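Local coordinates for RNA-induced transcriptional silencing complex protein tas3 (Schizosaccharomyces pombe, PDB 3D1B) that forms, together with ago1 and chp1, the core of the RNA-induced transcriptional silencing complex, which serves RNAi-dependent heterochromatin formation and accurate chromosome segregation, at residues L17-L22 with K40-Y45. Residues are numbered along the deposited sequence; the frame is centred on the assembly and turned at random.
Sequences LYINWL and KVIPHY
I19 on helix 14-23 faces I42 on helix 32-46, and their CA atoms are the nearest CA pair of the two segments, 9.1 Å apart. P43 has no amide hydrogen to give the preceding turn, and the second helix kinks here: H44 N reaches back only to V41 O (3.1 Å), and the bond from Y45 N to I42 O is weak. One side chain from the first helix meets two from the second, one turn apart, in a purely apolar contact that buries 130 Å², both sides summed. I19 turns its longer branch away from its own carbonyl carbon, beside the backbone N (chi1 -72°), which points it toward helix 32-46. There I19 CD1 touches I42 CD1 at 3.9 Å, methyl to methyl, at the end of an extended I42 chain (chi2 168°). The Y45 side chain runs past I19 in the opposite direction, its ring inclined to the isoleucine, and I19 CG1 lies 4.0 Å from Y45 CE2. Past this contact, Y45 OH makes a weak hydrogen bond to N15 O, one turn before I19; the ring thus reaches across from helix 32-46 to helix 14-23. Helix 52-60 closes the cluster within this all-helical C-terminal motif: F52 packs on I19 and meets the ring of Y18 edge-to-face, while V55 touches Y45. On helix 32-46, V41 also packs on L78 and H44 on L81 of the second subunit.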
loop_
_atom_site.group_PDB
_atom_site.type_symbol
_atom_site.label_atom_id
_atom_site.label_comp_id
_atom_site.label_asym_id
_atom_site.label_seq_id
_atom_site.Cartn_x
_atom_site.Cartn_y
_atom_site.Cartn_z
ATOM N N LEU A 17 -7.499 6.816 16.260
ATOM C CA LEU A 17 -6.399 6.489 17.161
ATOM C C LEU A 17 -5.078 6.319 16.416
ATOM O O LEU A 17 -4.061 6.880 16.814
ATOM C CB LEU A 17 -6.692 5.202 17.937
ATOM C CG LEU A 17 -7.382 5.362 19.289
ATOM C CD1 LEU A 17 -7.552 3.998 19.955
ATOM C CD2 LEU A 17 -6.548 6.283 20.170
ATOM N N TYR A 18 -5.098 5.537 15.341
ATOM C CA TYR A 18 -3.891 5.301 14.552
ATOM C C TYR A 18 -3.324 6.605 14.005
ATOM O O TYR A 18 -2.109 6.783 13.943
ATOM C CB TYR A 18 -4.193 4.324 13.413
ATOM C CG TYR A 18 -4.306 2.884 13.873
ATOM C CD1 TYR A 18 -4.821 2.575 15.129
ATOM C CD2 TYR A 18 -3.914 1.833 13.047
ATOM C CE1 TYR A 18 -4.943 1.257 15.555
ATOM C CE2 TYR A 18 -4.033 0.508 13.464
ATOM C CZ TYR A 18 -4.548 0.229 14.718
ATOM O OH TYR A 18 -4.662 -1.077 15.137
ATOM N N ILE A 19 -4.206 7.517 13.610
ATOM C CA ILE A 19 -3.772 8.812 13.102
ATOM C C ILE A 19 -3.137 9.618 14.230
ATOM O O ILE A 19 -2.079 10.224 14.053
ATOM C CB ILE A 19 -4.960 9.612 12.509
ATOM C CG1 ILE A 19 -5.411 8.981 11.188
ATOM C CG2 ILE A 19 -4.567 11.064 12.300
ATOM C CD1 ILE A 19 -4.346 9.008 10.089
ATOM N N ASN A 20 -3.785 9.617 15.390
ATOM C CA ASN A 20 -3.263 10.338 16.544
ATOM C C ASN A 20 -1.916 9.773 16.987
ATOM O O ASN A 20 -1.007 10.521 17.362
ATOM C CB ASN A 20 -4.263 10.287 17.708
ATOM C CG ASN A 20 -5.539 11.048 17.413
ATOM O OD1 ASN A 20 -5.607 11.809 16.449
ATOM N ND2 ASN A 20 -6.558 10.854 18.251
ATOM N N TRP A 21 -1.787 8.451 16.941
ATOM C CA TRP A 21 -0.538 7.802 17.318
ATOM C C TRP A 21 0.563 8.151 16.326
ATOM O O TRP A 21 1.703 8.409 16.710
ATOM C CB TRP A 21 -0.713 6.280 17.377
ATOM C CG TRP A 21 -1.532 5.813 18.550
ATOM C CD1 TRP A 21 -1.771 6.500 19.708
ATOM C CD2 TRP A 21 -2.189 4.546 18.694
ATOM N NE1 TRP A 21 -2.537 5.740 20.561
ATOM C CE2 TRP A 21 -2.807 4.537 19.965
ATOM C CE3 TRP A 21 -2.314 3.416 17.873
ATOM C CZ2 TRP A 21 -3.540 3.442 20.437
ATOM C CZ3 TRP A 21 -3.045 2.326 18.342
ATOM C CH2 TRP A 21 -3.648 2.350 19.614
ATOM N N LEU A 22 0.223 8.146 15.044
ATOM C CA LEU A 22 1.196 8.485 14.016
ATOM C C LEU A 22 1.725 9.897 14.255
ATOM O O LEU A 22 2.934 10.139 14.235
ATOM C CB LEU A 22 0.546 8.414 12.636
ATOM C CG LEU A 22 1.299 9.116 11.508
ATOM C CD1 LEU A 22 2.660 8.457 11.299
ATOM C CD2 LEU A 22 0.462 9.048 10.237
ATOM N N LYS A 40 -2.109 15.829 2.572
ATOM C CA LYS A 40 -2.479 15.477 1.204
ATOM C C LYS A 40 -2.931 14.024 1.069
ATOM O O LYS A 40 -3.775 13.705 0.232
ATOM C CB LYS A 40 -1.300 15.715 0.252
ATOM C CG LYS A 40 -0.730 17.128 0.261
ATOM C CD LYS A 40 0.162 17.344 -0.955
ATOM C CE LYS A 40 0.880 18.689 -0.929
ATOM N NZ LYS A 40 2.226 18.601 -0.286
ATOM N N VAL A 41 -2.370 13.153 1.901
ATOM C CA VAL A 41 -2.678 11.727 1.862
ATOM C C VAL A 41 -3.967 11.305 2.555
ATOM O O VAL A 41 -4.714 10.474 2.034
ATOM C CB VAL A 41 -1.526 10.899 2.489
ATOM C CG1 VAL A 41 -1.935 9.442 2.612
ATOM C CG2 VAL A 41 -0.264 11.023 1.646
ATOM N N ILE A 42 -4.229 11.884 3.722
ATOM C CA ILE A 42 -5.388 11.500 4.513
ATOM C C ILE A 42 -6.781 11.501 3.862
ATOM O O ILE A 42 -7.621 10.678 4.218
ATOM C CB ILE A 42 -5.419 12.298 5.842
ATOM C CG1 ILE A 42 -6.141 11.472 6.907
ATOM C CG2 ILE A 42 -6.073 13.651 5.640
ATOM C CD1 ILE A 42 -5.982 12.014 8.310
ATOM N N PRO A 43 -7.050 12.411 2.911
ATOM C CA PRO A 43 -8.381 12.401 2.287
ATOM C C PRO A 43 -8.705 11.056 1.629
ATOM O O PRO A 43 -9.843 10.578 1.677
ATOM C CB PRO A 43 -8.283 13.520 1.253
ATOM C CG PRO A 43 -7.330 14.481 1.903
ATOM C CD PRO A 43 -6.263 13.562 2.435
ATOM N N HIS A 44 -7.691 10.455 1.014
ATOM C CA HIS A 44 -7.841 9.174 0.332
ATOM C C HIS A 44 -8.094 8.057 1.331
ATOM O O HIS A 44 -8.651 7.014 0.987
ATOM C CB HIS A 44 -6.583 8.888 -0.484
ATOM C CG HIS A 44 -6.236 9.989 -1.437
ATOM N ND1 HIS A 44 -7.113 10.442 -2.400
ATOM C CD2 HIS A 44 -5.127 10.760 -1.547
ATOM C CE1 HIS A 44 -6.562 11.447 -3.058
ATOM N NE2 HIS A 44 -5.357 11.659 -2.559
ATOM N N TYR A 45 -7.662 8.286 2.568
ATOM C CA TYR A 45 -7.853 7.336 3.651
ATOM C C TYR A 45 -9.305 7.476 4.102
ATOM O O TYR A 45 -10.018 6.484 4.255
ATOM C CB TYR A 45 -6.892 7.669 4.794
ATOM C CG TYR A 45 -7.094 6.885 6.068
ATOM C CD1 TYR A 45 -7.005 5.491 6.084
ATOM C CD2 TYR A 45 -7.323 7.544 7.275
ATOM C CE1 TYR A 45 -7.133 4.777 7.277
ATOM C CE2 TYR A 45 -7.451 6.840 8.468
ATOM C CZ TYR A 45 -7.354 5.460 8.463
ATOM O OH TYR A 45 -7.457 4.772 9.647
#